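Local coordinates for protein transcriptional regulator AcuR (Rhodobacter sphaeroides 2.4.1, PDB 3BRU) that represses transcription of its own operon as a TetR-family DNA-binding regulator, probably by binding two operator sequences in the promoter, at residues T154-T159 / A184-W189. Sequence-based numbering, arbitrary orientation.
Sequences TWQRRT and AFWIGW
W186 and T159 make the polar link between helix segments 154-159 and 184-189. The indole NE1 of W186 donates to OG1 of T159 at 2.8 Å, and the N-H...O angle of 172° together with an acceptor almost in the ring plane indicates a straight bond at the indole edge. The hydroxyl in turn donates within its own helix, from T159 OG1 to W155 O at 2.6 Å. That carbonyl also accepts the helical N-H of T159, and the two donors reach it from opposite faces of its plane. With OG1 beside its backbone N (chi1 -52°), T159 can serve both partners, so the indole N-H and the hydroxyl, both on buried residues, are satisfied.

Apolar contact falls chiefly on the W186 ring. W155 CB sits over one face, 4.0 Å from the centroid of the six-membered ring, a CH-pi contact, while F185 CD2 lies over the opposite face. The six-membered rings of W155 and W186 meet obliquely, planes at 38°, with W155 CE3 3.5 Å from W186 CZ3.

These segments belong to helices 143-167 and 178-199 of the all-helical C-terminal domain of a TetR-family repressor, their local axes 9.9 Å apart at closest approach. Beyond them, W155 packs on Y85, F89 and L93 of helix 74-97. Replacing W186 with a leucine would probably leave the T159 hydroxyl without its indole donor and open a gap beside W155.

On another flank, Q156 lays its CG 3.9 Å from W186 CD1, and its chain, extended beyond CG, runs past the indole in the opposite direction. Its OE1 accepts a hydrogen bond from R195 of the second subunit, which places this flank at the dimer interface.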
loop_
_atom_site.group_PDB
_atom_site.type_symbol
_atom_site.label_atom_id
_atom_site.label_comp_id
_atom_site.label_asym_id
_atom_site.label_seq_id
_atom_site.Cartn_x
_atom_site.Cartn_y
_atom_site.Cartn_z
ATOM N N THR A 154 10.356 13.285 3.020
ATOM C CA THR A 154 11.118 13.549 4.237
ATOM C C THR A 154 11.698 12.276 4.825
ATOM O O THR A 154 12.892 12.222 5.159
ATOM C CB THR A 154 10.266 14.285 5.319
ATOM O OG1 THR A 154 9.879 15.554 4.788
ATOM C CG2 THR A 154 11.067 14.520 6.650
ATOM N N TRP A 155 10.853 11.253 4.956
ATOM C CA TRP A 155 11.280 9.976 5.467
ATOM C C TRP A 155 12.419 9.384 4.632
ATOM O O TRP A 155 13.409 8.851 5.197
ATOM C CB TRP A 155 10.105 9.038 5.527
ATOM C CG TRP A 155 9.018 9.467 6.482
ATOM C CD1 TRP A 155 9.090 10.433 7.473
ATOM C CD2 TRP A 155 7.698 8.918 6.563
ATOM N NE1 TRP A 155 7.885 10.521 8.140
ATOM C CE2 TRP A 155 7.018 9.602 7.610
ATOM C CE3 TRP A 155 7.016 7.905 5.849
ATOM C CZ2 TRP A 155 5.685 9.319 7.947
ATOM C CZ3 TRP A 155 5.690 7.614 6.193
ATOM C CH2 TRP A 155 5.041 8.316 7.233
ATOM N N GLN A 156 12.277 9.476 3.304
ATOM C CA GLN A 156 13.273 9.008 2.351
ATOM C C GLN A 156 14.601 9.753 2.457
ATOM O O GLN A 156 15.647 9.136 2.410
ATOM C CB GLN A 156 12.716 9.117 0.915
ATOM C CG GLN A 156 11.741 8.013 0.551
ATOM C CD GLN A 156 11.049 8.201 -0.804
ATOM O OE1 GLN A 156 10.078 7.503 -1.091
ATOM N NE2 GLN A 156 11.525 9.149 -1.625
ATOM N N ARG A 157 14.560 11.068 2.611
ATOM C CA ARG A 157 15.780 11.872 2.816
ATOM C C ARG A 157 16.525 11.490 4.106
ATOM O O ARG A 157 17.766 11.494 4.150
ATOM C CB ARG A 157 15.428 13.353 2.915
ATOM C CG ARG A 157 15.752 14.149 1.722
ATOM C CD ARG A 157 15.432 15.658 1.941
ATOM N NE ARG A 157 14.003 15.935 1.768
ATOM C CZ ARG A 157 13.189 16.338 2.742
ATOM N NH1 ARG A 157 13.646 16.566 3.994
ATOM N NH2 ARG A 157 11.907 16.518 2.458
ATOM N N ARG A 158 15.783 11.197 5.171
ATOM C CA ARG A 158 16.434 10.822 6.431
ATOM C C ARG A 158 17.110 9.454 6.289
ATOM O O ARG A 158 18.201 9.235 6.800
ATOM C CB ARG A 158 15.436 10.817 7.588
ATOM C CG ARG A 158 14.873 12.186 7.896
ATOM C CD ARG A 158 14.013 12.130 9.160
ATOM N NE ARG A 158 14.829 11.916 10.357
ATOM C CZ ARG A 158 14.397 12.044 11.616
ATOM N NH1 ARG A 158 13.128 12.381 11.879
ATOM N NH2 ARG A 158 15.251 11.849 12.615
ATOM N N THR A 159 16.450 8.563 5.548
ATOM C CA THR A 159 16.885 7.189 5.335
ATOM C C THR A 159 18.105 7.100 4.406
ATOM O O THR A 159 19.018 6.336 4.691
ATOM C CB THR A 159 15.700 6.346 4.840
ATOM O OG1 THR A 159 14.620 6.560 5.746
ATOM C CG2 THR A 159 16.008 4.855 4.787
ATOM N N ALA A 184 13.336 2.581 -2.344
ATOM C CA ALA A 184 12.865 1.200 -2.337
ATOM C C ALA A 184 12.467 0.735 -0.929
ATOM O O ALA A 184 11.434 0.095 -0.809
ATOM C CB ALA A 184 13.865 0.260 -2.959
ATOM N N PHE A 185 13.238 1.083 0.125
ATOM C CA PHE A 185 12.810 0.809 1.514
ATOM C C PHE A 185 11.388 1.324 1.838
ATOM O O PHE A 185 10.568 0.562 2.346
ATOM C CB PHE A 185 13.787 1.338 2.593
ATOM C CG PHE A 185 13.345 1.009 4.012
ATOM C CD1 PHE A 185 13.675 -0.212 4.587
ATOM C CD2 PHE A 185 12.524 1.870 4.730
ATOM C CE1 PHE A 185 13.232 -0.547 5.885
ATOM C CE2 PHE A 185 12.063 1.537 6.017
ATOM C CZ PHE A 185 12.429 0.323 6.597
ATOM N N TRP A 186 11.107 2.597 1.561
ATOM C CA TRP A 186 9.797 3.174 1.901
ATOM C C TRP A 186 8.630 2.659 1.045
ATOM O O TRP A 186 7.496 2.489 1.566
ATOM C CB TRP A 186 9.854 4.720 2.006
ATOM C CG TRP A 186 10.546 5.091 3.304
ATOM C CD1 TRP A 186 11.852 5.438 3.460
ATOM C CD2 TRP A 186 9.980 5.024 4.626
ATOM N NE1 TRP A 186 12.142 5.609 4.810
ATOM C CE2 TRP A 186 11.010 5.359 5.540
ATOM C CE3 TRP A 186 8.695 4.716 5.126
ATOM C CZ2 TRP A 186 10.793 5.430 6.927
ATOM C CZ3 TRP A 186 8.486 4.759 6.507
ATOM C CH2 TRP A 186 9.530 5.120 7.385
ATOM N N ILE A 187 8.900 2.383 -0.239
ATOM C CA ILE A 187 7.931 1.673 -1.103
ATOM C C ILE A 187 7.576 0.306 -0.458
ATOM O O ILE A 187 6.412 -0.023 -0.269
ATOM C CB ILE A 187 8.479 1.407 -2.553
ATOM C CG1 ILE A 187 8.601 2.687 -3.397
ATOM C CG2 ILE A 187 7.662 0.290 -3.251
ATOM C CD1 ILE A 187 9.368 2.492 -4.721
ATOM N N GLY A 188 8.589 -0.472 -0.111
ATOM C CA GLY A 188 8.362 -1.819 0.398
ATOM C C GLY A 188 7.772 -1.874 1.787
ATOM O O GLY A 188 6.885 -2.705 2.065
ATOM N N TRP A 189 8.245 -0.980 2.656
ATOM C CA TRP A 189 7.743 -0.903 4.049
ATOM C C TRP A 189 6.274 -0.512 4.181
ATOM O O TRP A 189 5.568 -1.026 4.994
ATOM C CB TRP A 189 8.627 0.039 4.849
ATOM C CG TRP A 189 8.265 0.184 6.261
ATOM C CD1 TRP A 189 7.782 1.302 6.856
ATOM C CD2 TRP A 189 8.354 -0.814 7.278
ATOM N NE1 TRP A 189 7.572 1.075 8.201
ATOM C CE2 TRP A 189 7.908 -0.224 8.483
ATOM C CE3 TRP A 189 8.736 -2.167 7.287
ATOM C CZ2 TRP A 189 7.861 -0.932 9.702
ATOM C CZ3 TRP A 189 8.688 -2.873 8.500
ATOM C CH2 TRP A 189 8.251 -2.249 9.687
#